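Long-range contacts in adenosylmethionine-8-amino-7-oxononanoate aminotransferase (Methanocaldococcus jannaschii, PDB 6ZHK), which probably transfers the amino group of S-adenosylmethionine to 8-amino-7-oxononanoate with the help of pyridoxal phosphate, a step of biotin synthesis: residues A[220-225]-A[259-264]; A[147-152]-A[229-234]; A[93-98]-A[341-346]. One frame throughout, in Å; residues are numbered along the deposited sequence.

Interaction 1 (A[220-225]-A[259-264]); sequences LIEKHA and KENDVI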
ATOM      1  N   LEU A 220      -3.942 -18.677 -26.388  1.00 20.10           N
ATOM      2  CA  LEU A 220      -4.922 -18.222 -25.401  1.00 20.43           C
ATOM      3  C   LEU A 220      -5.277 -16.748 -25.638  1.00 18.25           C
ATOM      4  O   LEU A 220      -6.442 -16.397 -25.558  1.00 23.03           O
ATOM      5  CB  LEU A 220      -4.283 -18.423 -24.044  1.00 23.34           C
ATOM      6  CG  LEU A 220      -5.160 -18.676 -22.834  1.00 28.79           C
ATOM      7  CD1 LEU A 220      -5.806 -20.056 -22.915  1.00 28.00           C
ATOM      8  CD2 LEU A 220      -4.263 -18.616 -21.614  1.00 26.67           C
ATOM      9  N   ILE A 221      -4.282 -15.877 -25.939  1.00 16.60           N
ATOM     10  CA  ILE A 221      -4.551 -14.485 -26.268  1.00 18.83           C
ATOM     11  C   ILE A 221      -5.477 -14.386 -27.483  1.00 25.04           C
ATOM     12  O   ILE A 221      -6.461 -13.637 -27.479  1.00 24.30           O
ATOM     13  CB  ILE A 221      -3.234 -13.673 -26.425  1.00 17.37           C
ATOM     14  CG1 ILE A 221      -2.504 -13.639 -25.080  1.00 19.22           C
ATOM     15  CG2 ILE A 221      -3.529 -12.268 -26.990  1.00 19.12           C
ATOM     16  CD1 ILE A 221      -1.038 -13.161 -25.159  1.00 19.67           C
ATOM     17  N   GLU A 222      -5.173 -15.164 -28.528  1.00 22.86           N
ATOM     18  CA  GLU A 222      -5.998 -15.131 -29.722  1.00 23.93           C
ATOM     19  C   GLU A 222      -7.418 -15.609 -29.405  1.00 22.17           C
ATOM     20  O   GLU A 222      -8.381 -15.033 -29.892  1.00 26.26           O
ATOM     21  CB  GLU A 222      -5.378 -16.023 -30.801  1.00 22.74           C
ATOM     22  CG  GLU A 222      -4.062 -15.482 -31.314  1.00 22.99           C
ATOM     23  CD  GLU A 222      -3.287 -16.431 -32.202  1.00 24.56           C
ATOM     24  OE1 GLU A 222      -3.466 -17.673 -32.050  1.00 25.75           O
ATOM     25  OE2 GLU A 222      -2.494 -15.926 -33.017  1.00 27.63           O
ATOM     26  N   LYS A 223      -7.546 -16.647 -28.623  1.00 19.49           N
ATOM     27  CA  LYS A 223      -8.850 -17.205 -28.311  1.00 23.41           C
ATOM     28  C   LYS A 223      -9.685 -16.264 -27.437  1.00 21.46           C
ATOM     29  O   LYS A 223     -10.859 -16.104 -27.729  1.00 19.47           O
ATOM     30  CB  LYS A 223      -8.737 -18.554 -27.587  1.00 22.69           C
ATOM     31  CG  LYS A 223     -10.067 -19.237 -27.276  1.00 27.05           C
ATOM     32  CD  LYS A 223      -9.791 -20.530 -26.555  1.00 30.78           C
ATOM     33  CE  LYS A 223     -10.945 -21.511 -26.467  1.00 36.79           C
ATOM     34  NZ  LYS A 223     -10.440 -22.766 -25.856  1.00 41.51           N
ATOM     35  N   HIS A 224      -9.081 -15.592 -26.441  1.00 20.49           N
ATOM     36  CA  HIS A 224      -9.893 -14.892 -25.445  1.00 19.85           C
ATOM     37  C   HIS A 224      -9.792 -13.366 -25.547  1.00 22.68           C
ATOM     38  O   HIS A 224     -10.345 -12.680 -24.703  1.00 20.90           O
ATOM     39  CB  HIS A 224      -9.499 -15.354 -24.048  1.00 18.56           C
ATOM     40  CG  HIS A 224      -9.783 -16.810 -23.859  1.00 22.97           C
ATOM     41  ND1 HIS A 224     -11.096 -17.288 -23.851  1.00 22.27           N
ATOM     42  CD2 HIS A 224      -8.968 -17.866 -23.659  1.00 20.36           C
ATOM     43  CE1 HIS A 224     -11.073 -18.592 -23.657  1.00 24.80           C
ATOM     44  NE2 HIS A 224      -9.776 -18.979 -23.516  1.00 23.20           N
ATOM     45  N   ALA A 225      -9.091 -12.845 -26.564  1.00 20.48           N
ATOM     46  CA  ALA A 225      -8.814 -11.437 -26.782  1.00 19.52           C
ATOM     47  C   ALA A 225     -10.006 -10.509 -26.492  1.00 21.14           C
ATOM     48  O   ALA A 225      -9.829  -9.506 -25.790  1.00 19.71           O
ATOM     49  CB  ALA A 225      -8.261 -11.247 -28.194  1.00 19.04           C
ATOM     50  N   LYS A 259      -0.293  -6.779 -29.041  1.00 22.41           N
ATOM     51  CA  LYS A 259      -0.443  -5.722 -30.032  1.00 22.39           C
ATOM     52  C   LYS A 259      -1.365  -6.170 -31.166  1.00 21.90           C
ATOM     53  O   LYS A 259      -2.277  -5.410 -31.536  1.00 20.44           O
ATOM     54  CB  LYS A 259       0.936  -5.280 -30.548  1.00 27.04           C
ATOM     55  CG  LYS A 259       0.978  -3.979 -31.350  1.00 30.38           C
ATOM     56  CD  LYS A 259       2.396  -3.591 -31.789  1.00 31.91           C
ATOM     57  CE  LYS A 259       2.460  -2.359 -32.683  1.00 37.72           C
ATOM     58  NZ  LYS A 259       1.939  -1.155 -31.983  1.00 39.75           N
ATOM     59  N   GLU A 260      -1.156  -7.391 -31.674  1.00 20.09           N
ATOM     60  CA  GLU A 260      -1.887  -7.860 -32.847  1.00 21.92           C
ATOM     61  C   GLU A 260      -3.341  -8.153 -32.504  1.00 23.67           C
ATOM     62  O   GLU A 260      -4.176  -8.138 -33.408  1.00 22.64           O
ATOM     63  CB  GLU A 260      -1.233  -9.089 -33.483  1.00 25.19           C
ATOM     64  CG  GLU A 260       0.008  -8.680 -34.248  1.00 29.98           C
ATOM     65  CD  GLU A 260       0.795  -9.809 -34.874  1.00 39.06           C
ATOM     66  OE1 GLU A 260       0.468 -10.982 -34.582  1.00 39.00           O
ATOM     67  OE2 GLU A 260       1.749  -9.498 -35.651  1.00 42.44           O
ATOM     68  N   ASN A 261      -3.648  -8.347 -31.211  1.00 16.89           N
ATOM     69  CA  ASN A 261      -4.990  -8.753 -30.822  1.00 19.85           C
ATOM     70  C   ASN A 261      -5.673  -7.710 -29.950  1.00 17.83           C
ATOM     71  O   ASN A 261      -6.723  -8.016 -29.376  1.00 18.45           O
ATOM     72  CB  ASN A 261      -5.006 -10.107 -30.086  1.00 20.96           C
ATOM     73  CG  ASN A 261      -4.619 -11.300 -30.941  1.00 24.65           C
ATOM     74  OD1 ASN A 261      -3.455 -11.755 -30.982  1.00 25.04           O
ATOM     75  ND2 ASN A 261      -5.607 -11.881 -31.587  1.00 22.89           N
ATOM     76  N   ASP A 262      -5.133  -6.485 -29.881  1.00 17.66           N
ATOM     77  CA  ASP A 262      -5.822  -5.385 -29.243  1.00 16.87           C
ATOM     78  C   ASP A 262      -6.050  -5.688 -27.771  1.00 17.04           C
ATOM     79  O   ASP A 262      -7.133  -5.408 -27.274  1.00 18.26           O
ATOM     80  CB  ASP A 262      -7.165  -5.052 -29.923  1.00 20.24           C
ATOM     81  CG  ASP A 262      -7.818  -3.766 -29.414  1.00 22.01           C
ATOM     82  OD1 ASP A 262      -7.086  -2.786 -29.073  1.00 18.25           O
ATOM     83  OD2 ASP A 262      -9.073  -3.772 -29.315  1.00 26.60           O
ATOM     84  N   VAL A 263      -5.039  -6.261 -27.099  1.00 17.74           N
ATOM     85  CA  VAL A 263      -5.101  -6.450 -25.653  1.00 16.06           C
ATOM     86  C   VAL A 263      -4.007  -5.625 -24.949  1.00 14.42           C
ATOM     87  O   VAL A 263      -2.874  -5.625 -25.373  1.00 16.91           O
ATOM     88  CB  VAL A 263      -4.994  -7.937 -25.273  1.00 15.22           C
ATOM     89  CG1 VAL A 263      -4.954  -8.170 -23.733  1.00 13.44           C
ATOM     90  CG2 VAL A 263      -6.055  -8.791 -25.978  1.00 16.67           C
ATOM     91  N   ILE A 264      -4.322  -4.971 -23.818  1.00 14.04           N
ATOM     92  CA  ILE A 264      -3.326  -4.274 -22.980  1.00 13.66           C
ATOM     93  C   ILE A 264      -2.350  -5.292 -22.370  1.00 14.92           C
ATOM     94  O   ILE A 264      -2.746  -6.353 -21.853  1.00 14.04           O
ATOM     95  CB  ILE A 264      -4.012  -3.439 -21.867  1.00 12.29           C
ATOM     96  CG1 ILE A 264      -4.474  -2.085 -22.415  1.00 14.47           C
ATOM     97  CG2 ILE A 264      -3.044  -3.208 -20.699  1.00 12.97           C
ATOM     98  CD1 ILE A 264      -5.436  -1.373 -21.449  1.00 13.22           C
TER
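Asn-261 reaches across from the last turn of helix 250-261 and lies against Ile-221 and Glu-222 of helix 211-224 and Ala-225 just after it. Its CB points at the partner helix and meets Ala-225 CB at 3.9 Å. Ile-221 CG2 approaches the same Asn-261 CB from a neighbouring turn, at 4.1 Å. The Asn-261 side chain passes at a slant over the base of Glu-222. This follows from its first torsion, which turns CG toward the backbone N and opposite the carbonyl carbon (chi1 -67°). The amide touches CA and CG of Glu-222, at the root of its side chain, and not its carboxylate. The two flat groups are clearly turned against each other, with planes 65° apart. The Glu-222 chain is extended beyond CG.

Asp-262, the first residue to leave helical phi/psi, has a positive phi (62°) and two bonds back into the last turn, a Schellman motif. Asp-262 also makes salt bridges to Arg-140 and Arg-145. Each helix is followed in the chain by a parallel strand of the central sheet, 228-234 or 265-268. This is the alpha/beta layering of the large domain of fold type I pyridoxal-phosphate enzymes.

Past the turn, Val-263 packs beside Asn-261. Its CG2 branch does the touching, 3.8 Å from Ala-225 O and 4.0 Å from Ala-225 CB. The same methyl is 4.4 Å from Ile-221 CG2, a looser contact. Ala-225 CB thus has Asn-261 and Val-263 as neighbours. Ile-221 and Val-263 also touch Val-231 of strand 228-234. On the exposed side Glu-222 OE2 is 6.0 Å from Glu-260 OE1, a like-charge pair that is not in contact; Glu-260 is bridged to Lys-256.

Interaction 2 (A[147-152]-A[229-234]); sequences KFISVK and FCVILE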
ATOM      1  N   LYS A 147     -12.113 -10.373 -18.113  1.00 17.20           N
ATOM      2  CA  LYS A 147     -11.200 -11.425 -17.727  1.00 17.77           C
ATOM      3  C   LYS A 147      -9.776 -10.991 -18.037  1.00 15.84           C
ATOM      4  O   LYS A 147      -9.536  -9.917 -18.585  1.00 17.44           O
ATOM      5  CB  LYS A 147     -11.579 -12.763 -18.385  1.00 20.51           C
ATOM      6  CG  LYS A 147     -12.861 -13.397 -17.806  1.00 20.82           C
ATOM      7  CD  LYS A 147     -13.158 -14.786 -18.347  1.00 29.88           C
ATOM      8  CE  LYS A 147     -14.101 -15.610 -17.489  1.00 35.40           C
ATOM      9  NZ  LYS A 147     -15.367 -14.880 -17.209  1.00 45.44           N
ATOM     10  N   PHE A 148      -8.829 -11.786 -17.558  1.00 15.38           N
ATOM     11  CA  PHE A 148      -7.438 -11.468 -17.801  1.00 15.67           C
ATOM     12  C   PHE A 148      -6.722 -12.758 -18.177  1.00 15.98           C
ATOM     13  O   PHE A 148      -7.262 -13.839 -17.987  1.00 15.53           O
ATOM     14  CB  PHE A 148      -6.806 -10.885 -16.547  1.00 17.01           C
ATOM     15  CG  PHE A 148      -6.795 -11.890 -15.451  1.00 16.32           C
ATOM     16  CD1 PHE A 148      -7.867 -11.996 -14.580  1.00 16.83           C
ATOM     17  CD2 PHE A 148      -5.736 -12.797 -15.344  1.00 16.80           C
ATOM     18  CE1 PHE A 148      -7.878 -12.986 -13.626  1.00 16.32           C
ATOM     19  CE2 PHE A 148      -5.735 -13.778 -14.376  1.00 16.82           C
ATOM     20  CZ  PHE A 148      -6.824 -13.859 -13.504  1.00 17.92           C
ATOM     21  N   ILE A 149      -5.519 -12.604 -18.695  1.00 13.25           N
ATOM     22  CA  ILE A 149      -4.648 -13.736 -18.917  1.00 12.70           C
ATOM     23  C   ILE A 149      -3.356 -13.502 -18.144  1.00 12.60           C
ATOM     24  O   ILE A 149      -2.741 -12.418 -18.201  1.00 12.50           O
ATOM     25  CB  ILE A 149      -4.305 -13.830 -20.430  1.00 13.97           C
ATOM     26  CG1 ILE A 149      -5.517 -14.305 -21.233  1.00 13.52           C
ATOM     27  CG2 ILE A 149      -3.164 -14.833 -20.560  1.00 14.66           C
ATOM     28  CD1 ILE A 149      -5.347 -14.198 -22.757  1.00 14.74           C
ATOM     29  N   SER A 150      -2.906 -14.544 -17.466  1.00 12.89           N
ATOM     30  CA  SER A 150      -1.619 -14.488 -16.803  1.00 14.80           C
ATOM     31  C   SER A 150      -1.008 -15.902 -16.867  1.00 15.33           C
ATOM     32  O   SER A 150      -1.360 -16.677 -17.769  1.00 15.51           O
ATOM     33  CB  SER A 150      -1.867 -14.000 -15.410  1.00 16.37           C
ATOM     34  OG  SER A 150      -0.633 -13.824 -14.741  1.00 19.09           O
ATOM     35  N   VAL A 151      -0.083 -16.211 -15.943  1.00 15.20           N
ATOM     36  CA  VAL A 151       0.568 -17.524 -15.900  1.00 16.52           C
ATOM     37  C   VAL A 151       0.454 -18.154 -14.535  1.00 19.15           C
ATOM     38  O   VAL A 151       0.410 -17.478 -13.515  1.00 20.70           O
ATOM     39  CB  VAL A 151       2.042 -17.482 -16.356  1.00 17.44           C
ATOM     40  CG1 VAL A 151       2.132 -17.197 -17.846  1.00 18.57           C
ATOM     41  CG2 VAL A 151       2.909 -16.522 -15.541  1.00 19.59           C
ATOM     42  N   LYS A 152       0.385 -19.493 -14.542  1.00 19.43           N
ATOM     43  CA  LYS A 152       0.451 -20.240 -13.296  1.00 19.86           C
ATOM     44  C   LYS A 152       1.802 -19.959 -12.627  1.00 17.22           C
ATOM     45  O   LYS A 152       2.829 -19.832 -13.321  1.00 17.73           O
ATOM     46  CB  LYS A 152       0.308 -21.724 -13.599  1.00 20.43           C
ATOM     47  CG  LYS A 152      -1.096 -22.173 -14.030  1.00 23.32           C
ATOM     48  CD  LYS A 152      -1.064 -23.590 -14.609  1.00 27.65           C
ATOM     49  CE  LYS A 152      -2.181 -23.823 -15.608  1.00 33.70           C
ATOM     50  NZ  LYS A 152      -2.533 -25.260 -15.734  1.00 45.45           N
ATOM     51  N   PHE A 229      -9.241  -7.874 -20.477  1.00 16.56           N
ATOM     52  CA  PHE A 229      -8.770  -6.488 -20.351  1.00 15.39           C
ATOM     53  C   PHE A 229      -7.257  -6.348 -20.178  1.00 17.52           C
ATOM     54  O   PHE A 229      -6.726  -5.232 -20.339  1.00 16.68           O
ATOM     55  CB  PHE A 229      -9.536  -5.719 -19.271  1.00 15.86           C
ATOM     56  CG  PHE A 229      -9.340  -6.290 -17.893  1.00 15.44           C
ATOM     57  CD1 PHE A 229      -8.213  -5.916 -17.158  1.00 14.68           C
ATOM     58  CD2 PHE A 229     -10.199  -7.250 -17.372  1.00 14.79           C
ATOM     59  CE1 PHE A 229      -8.004  -6.435 -15.875  1.00 14.90           C
ATOM     60  CE2 PHE A 229     -10.013  -7.727 -16.073  1.00 14.37           C
ATOM     61  CZ  PHE A 229      -8.918  -7.325 -15.318  1.00 13.59           C
ATOM     62  N   CYS A 230      -6.573  -7.459 -19.892  1.00 14.65           N
ATOM     63  CA  CYS A 230      -5.112  -7.401 -19.929  1.00 16.47           C
ATOM     64  C   CYS A 230      -4.485  -8.796 -19.951  1.00 16.25           C
ATOM     65  O   CYS A 230      -5.171  -9.792 -19.735  1.00 16.30           O
ATOM     66  CB  CYS A 230      -4.604  -6.657 -18.695  1.00 15.29           C
ATOM     67  SG  CYS A 230      -4.764  -7.642 -17.169  1.00 19.49           S
ATOM     68  N   VAL A 231      -3.197  -8.840 -20.351  1.00 16.27           N
ATOM     69  CA  VAL A 231      -2.248  -9.911 -20.106  1.00 14.25           C
ATOM     70  C   VAL A 231      -1.215  -9.296 -19.158  1.00 14.34           C
ATOM     71  O   VAL A 231      -0.845  -8.155 -19.351  1.00 15.03           O
ATOM     72  CB  VAL A 231      -1.578 -10.388 -21.409  1.00 13.88           C
ATOM     73  CG1 VAL A 231      -0.336 -11.230 -21.056  1.00 16.18           C
ATOM     74  CG2 VAL A 231      -2.580 -11.154 -22.296  1.00 16.86           C
ATOM     75  N   ILE A 232      -0.879  -9.958 -18.061  1.00 15.34           N
ATOM     76  CA  ILE A 232       0.084  -9.428 -17.104  1.00 12.63           C
ATOM     77  C   ILE A 232       1.109 -10.522 -16.839  1.00 14.05           C
ATOM     78  O   ILE A 232       0.724 -11.709 -16.721  1.00 15.45           O
ATOM     79  CB  ILE A 232      -0.582  -8.902 -15.821  1.00 13.19           C
ATOM     80  CG1 ILE A 232       0.520  -8.396 -14.862  1.00 13.20           C
ATOM     81  CG2 ILE A 232      -1.403  -9.995 -15.184  1.00 13.67           C
ATOM     82  CD1 ILE A 232      -0.033  -7.716 -13.584  1.00 11.66           C
ATOM     83  N   LEU A 233       2.394 -10.129 -16.866  1.00 13.78           N
ATOM     84  CA  LEU A 233       3.524 -11.019 -16.609  1.00 14.30           C
ATOM     85  C   LEU A 233       4.525 -10.264 -15.761  1.00 13.30           C
ATOM     86  O   LEU A 233       4.570  -9.025 -15.814  1.00 12.90           O
ATOM     87  CB  LEU A 233       4.222 -11.346 -17.970  1.00 16.30           C
ATOM     88  CG  LEU A 233       3.366 -12.169 -18.942  1.00 19.88           C
ATOM     89  CD1 LEU A 233       4.127 -12.429 -20.255  1.00 17.96           C
ATOM     90  CD2 LEU A 233       3.011 -13.482 -18.289  1.00 18.34           C
ATOM     91  N   GLU A 234       5.415 -11.007 -15.089  1.00 14.29           N
ATOM     92  CA  GLU A 234       6.585 -10.408 -14.428  1.00 15.37           C
ATOM     93  C   GLU A 234       7.676 -10.041 -15.453  1.00 16.83           C
ATOM     94  O   GLU A 234       7.668 -10.543 -16.567  1.00 20.73           O
ATOM     95  CB  GLU A 234       7.120 -11.421 -13.404  1.00 12.97           C
ATOM     96  CG  GLU A 234       6.187 -11.556 -12.180  1.00 15.32           C
ATOM     97  CD  GLU A 234       6.556 -12.689 -11.229  1.00 16.34           C
ATOM     98  OE1 GLU A 234       7.522 -12.514 -10.504  1.00 18.61           O
ATOM     99  OE2 GLU A 234       5.954 -13.796 -11.324  1.00 17.16           O
TER
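Val-231 pushes one methyl into the hollow formed by the branches of Ile-149. Its CG2 rests on Ile-149 CB at 3.7 Å, with Ile-149 CG2 and CD1 close by. The first torsion of Val-231 (chi1 165°) sets CG1 opposite the backbone N and leaves CG2 as the bump. Two residues on, Leu-233 CD2 fits the notch between the two methyls of Val-151, 3.8 Å from CG1. Those side chains meet at about a right angle.

The other face of the strand pair carries Phe-148, Cys-230, Ser-150 and Ile-232. Cys-230 SG leans on Phe-148 CB at 3.9 Å, while the Phe-148 ring leads away to meet His-184. Ile-232 CG2 lies against Ser-150 CB; the hydroxyl of Ser-150 is hydrogen-bonded to Val-165 O.

At the start of the pair, where the chain turns a corner, Phe-229 turns its ring back beside the Lys-147 carbonyl (chi1 63°). Its CD2 comes within 3.0 Å of Lys-147 O, obliquely to the ring. That oxygen also accepts from Phe-229 N at 2.8 Å. Two further backbone bonds hold the strands in parallel register: Ile-149 N to Cys-230 O (3.0 Å) and Ile-232 N to Ile-149 O (3.1 Å).

Phe-229, at the corner, packs on Leu-178 of the second subunit. On the face of Ile-232, that side chain is about 5 Å from that of Asp-268, predicted to bind pyridoxal phosphate. Helices 211-224 and 250-261 cover the face of Ile-149, Val-231, Val-151 and Leu-233. In the mixed seven-stranded sheet, strand 183-185 lies beyond 147-151, and strand 265-268 beyond 228-234.

Interaction 3 (A[93-98]-A[341-346]); sequences CGNVPS and GNQLLC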
ATOM      1  N   CYS A  93      -3.762  18.677  -5.953  1.00 14.83           N
ATOM      2  CA  CYS A  93      -2.611  19.544  -5.718  1.00 15.34           C
ATOM      3  C   CYS A  93      -1.364  18.841  -6.253  1.00 14.23           C
ATOM      4  O   CYS A  93      -1.432  17.647  -6.529  1.00 15.29           O
ATOM      5  CB  CYS A  93      -2.334  19.833  -4.243  1.00 14.23           C
ATOM      6  SG  CYS A  93      -3.757  20.582  -3.391  1.00 18.48           S
ATOM      7  N   GLY A  94      -0.232  19.551  -6.249  1.00 14.54           N
ATOM      8  CA  GLY A  94       1.033  18.922  -6.539  1.00 15.75           C
ATOM      9  C   GLY A  94       2.082  19.190  -5.461  1.00 18.67           C
ATOM     10  O   GLY A  94       1.852  19.988  -4.517  1.00 18.99           O
ATOM     11  N   ASN A  95       3.215  18.487  -5.592  1.00 14.17           N
ATOM     12  CA  ASN A  95       4.348  18.810  -4.718  1.00 16.13           C
ATOM     13  C   ASN A  95       5.627  18.735  -5.534  1.00 17.20           C
ATOM     14  O   ASN A  95       5.656  18.063  -6.561  1.00 14.34           O
ATOM     15  CB  ASN A  95       4.368  18.046  -3.396  1.00 13.80           C
ATOM     16  CG  ASN A  95       4.666  16.564  -3.554  1.00 16.34           C
ATOM     17  OD1 ASN A  95       5.585  16.200  -4.267  1.00 17.43           O
ATOM     18  ND2 ASN A  95       3.950  15.703  -2.849  1.00 13.30           N
ATOM     19  N   VAL A  96       6.699  19.389  -5.043  1.00 16.98           N
ATOM     20  CA  VAL A  96       7.870  19.515  -5.917  1.00 16.97           C
ATOM     21  C   VAL A  96       8.556  18.182  -6.193  1.00 16.34           C
ATOM     22  O   VAL A  96       8.908  17.902  -7.341  1.00 15.96           O
ATOM     23  CB  VAL A  96       8.876  20.563  -5.407  1.00 15.67           C
ATOM     24  CG1 VAL A  96      10.107  20.630  -6.316  1.00 16.27           C
ATOM     25  CG2 VAL A  96       8.173  21.931  -5.267  1.00 17.71           C
ATOM     26  N   PRO A  97       8.932  17.389  -5.170  1.00 17.25           N
ATOM     27  CA  PRO A  97       9.685  16.152  -5.379  1.00 17.05           C
ATOM     28  C   PRO A  97       8.956  15.185  -6.315  1.00 15.40           C
ATOM     29  O   PRO A  97       9.577  14.588  -7.219  1.00 16.11           O
ATOM     30  CB  PRO A  97       9.745  15.595  -3.936  1.00 20.81           C
ATOM     31  CG  PRO A  97       9.721  16.821  -3.074  1.00 15.89           C
ATOM     32  CD  PRO A  97       8.648  17.648  -3.741  1.00 17.69           C
ATOM     33  N   SER A  98       7.616  15.085  -6.172  1.00 14.68           N
ATOM     34  CA  SER A  98       6.889  14.144  -7.018  1.00 15.08           C
ATOM     35  C   SER A  98       6.978  14.588  -8.484  1.00 17.03           C
ATOM     36  O   SER A  98       7.008  13.744  -9.376  1.00 16.31           O
ATOM     37  CB  SER A  98       5.425  14.021  -6.559  1.00 13.38           C
ATOM     38  OG  SER A  98       4.716  15.170  -6.934  1.00 12.54           O
ATOM     39  N   GLY A 341       2.290  10.039  -3.881  1.00 12.96           N
ATOM     40  CA  GLY A 341       3.324  11.049  -4.143  1.00 14.14           C
ATOM     41  C   GLY A 341       3.988  11.685  -2.910  1.00 14.84           C
ATOM     42  O   GLY A 341       4.536  12.803  -2.988  1.00 15.13           O
ATOM     43  N   ASN A 342       4.013  11.008  -1.754  1.00 14.13           N
ATOM     44  CA  ASN A 342       4.566  11.581  -0.524  1.00 15.30           C
ATOM     45  C   ASN A 342       6.015  12.098  -0.746  1.00 14.61           C
ATOM     46  O   ASN A 342       6.828  11.435  -1.393  1.00 18.69           O
ATOM     47  CB  ASN A 342       4.563  10.467   0.545  1.00 12.91           C
ATOM     48  CG  ASN A 342       5.414  10.805   1.740  1.00 12.68           C
ATOM     49  OD1 ASN A 342       6.613  10.648   1.736  1.00 14.44           O
ATOM     50  ND2 ASN A 342       4.754  11.110   2.842  1.00 15.41           N
ATOM     51  N   GLN A 343       6.363  13.280  -0.229  1.00 15.40           N
ATOM     52  CA  GLN A 343       7.660  13.913  -0.512  1.00 14.84           C
ATOM     53  C   GLN A 343       8.861  13.104  -0.005  1.00 15.48           C
ATOM     54  O   GLN A 343       9.858  13.014  -0.710  1.00 13.55           O
ATOM     55  CB  GLN A 343       7.772  15.353   0.029  1.00 13.98           C
ATOM     56  CG  GLN A 343       6.899  16.340  -0.746  1.00 14.75           C
ATOM     57  CD  GLN A 343       5.497  16.504  -0.193  1.00 14.82           C
ATOM     58  OE1 GLN A 343       4.763  15.545   0.100  1.00 13.74           O
ATOM     59  NE2 GLN A 343       5.048  17.732  -0.244  1.00 15.37           N
ATOM     60  N   LEU A 344       8.785  12.554   1.218  1.00 13.31           N
ATOM     61  CA  LEU A 344       9.885  11.691   1.676  1.00 12.62           C
ATOM     62  C   LEU A 344      10.112  10.493   0.745  1.00 11.89           C
ATOM     63  O   LEU A 344      11.262  10.196   0.373  1.00 13.00           O
ATOM     64  CB  LEU A 344       9.629  11.244   3.108  1.00 13.33           C
ATOM     65  CG  LEU A 344       9.502  12.391   4.117  1.00 13.55           C
ATOM     66  CD1 LEU A 344       9.363  11.798   5.512  1.00 13.50           C
ATOM     67  CD2 LEU A 344      10.716  13.437   4.032  1.00 12.43           C
ATOM     68  N   LEU A 345       9.018   9.813   0.302  1.00 12.71           N
ATOM     69  CA  LEU A 345       9.177   8.659  -0.571  1.00 12.06           C
ATOM     70  C   LEU A 345       9.870   9.138  -1.833  1.00 12.29           C
ATOM     71  O   LEU A 345      10.773   8.471  -2.324  1.00 14.21           O
ATOM     72  CB  LEU A 345       7.829   8.006  -0.974  1.00 11.69           C
ATOM     73  CG  LEU A 345       6.859   7.755   0.185  1.00 12.04           C
ATOM     74  CD1 LEU A 345       5.622   6.981  -0.256  1.00 10.74           C
ATOM     75  CD2 LEU A 345       7.530   6.938   1.280  1.00 11.08           C
ATOM     76  N   CYS A 346       9.439  10.299  -2.363  1.00 12.60           N
ATOM     77  CA  CYS A 346       9.931  10.666  -3.683  1.00 12.75           C
ATOM     78  C   CYS A 346      11.372  11.181  -3.571  1.00 15.15           C
ATOM     79  O   CYS A 346      12.198  11.018  -4.498  1.00 15.88           O
ATOM     80  CB  CYS A 346       9.063  11.799  -4.233  1.00 12.27           C
ATOM     81  SG  CYS A 346       7.422  11.245  -4.768  1.00 16.34           S
TER
HETATM   82  O   HOH W   1       6.875  19.643  -1.646  1.00 16.70           O
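The side-chain amides of Asn-95 and Gln-343 are stacked, coming from opposite directions with their planes 21° apart. Gln-343 CD lies 3.5 Å from Asn-95 CG on one face of the Asn-95 amide. Asn-95 ND2 is close to Gln-343 OE1, but the angle is poor and this is not a hydrogen bond. At the edge of its amide, Asn-95 ND2 gives a straight hydrogen bond to Gly-341 O (3.0 Å, 179° at the hydrogen). The acceptor lies in the Asn-95 amide plane, although the donor sits well above the carbonyl plane of Gly-341. Asn-95 OD1 takes Ser-98 N at 3.0 Å, nearly along the C=O axis. Both polar atoms of the Asn-95 amide are thus gripped, which fixes its rotation.

The Gln-343 chain is bent (chi2 90°), which brings its amide back over Asn-95. Its OE1 accepts from Ser-88 N, and its NE2 donates to a water at 3.0 Å. That water also takes a weak bond from Val-96 N.

The contact joins the starts of two helices, 96-108 and 343-358, and each has an asparagine N-cap. Asn-95 caps the first through Ser-98 N; Asn-342 caps the second through Leu-345 N (2.9 Å). Gly-341, just before the second cap, has positive phi, which suits glycine.

Next to the amides, carbon and sulfur atoms pack. The Pro-97 ring crosses Gln-343 obliquely, CG to CG at 3.7 Å, and its CB meets Cys-346 CB at 3.9 Å. Cys-346 SG rests 3.7 Å from Ser-98 CA. The contact borders the second subunit directly: Gly-94 and Asn-95 pair in parallel with a strand of it, and Asn-342 ND2 bonds its Tyr-307 O.

How the interactions relate
Interactions 1 and 2 are neighbours, with centres 11 Å apart. Interaction 2 joins two inner strands of the seven-stranded sheet. Interaction 1 joins the C-terminal turns of two helices that cover it, with the residues that follow. They touch directly: Ile-221 packs on Ile-149, and Ile-264 O probably hydrogen-bonds Val-231 N. Their segments alternate along the chain, in the order 147-152, 220-225, 229-234, 259-264. Interaction 3 brackets all of these, pairing 93-98 with 341-346. Its centre is 37 Å from that of interaction 1 and 31 Å from that of interaction 2. The first two therefore belong to the same helix-on-sheet part of the large domain, while the third ties distant parts of the chain together at the dimer interface.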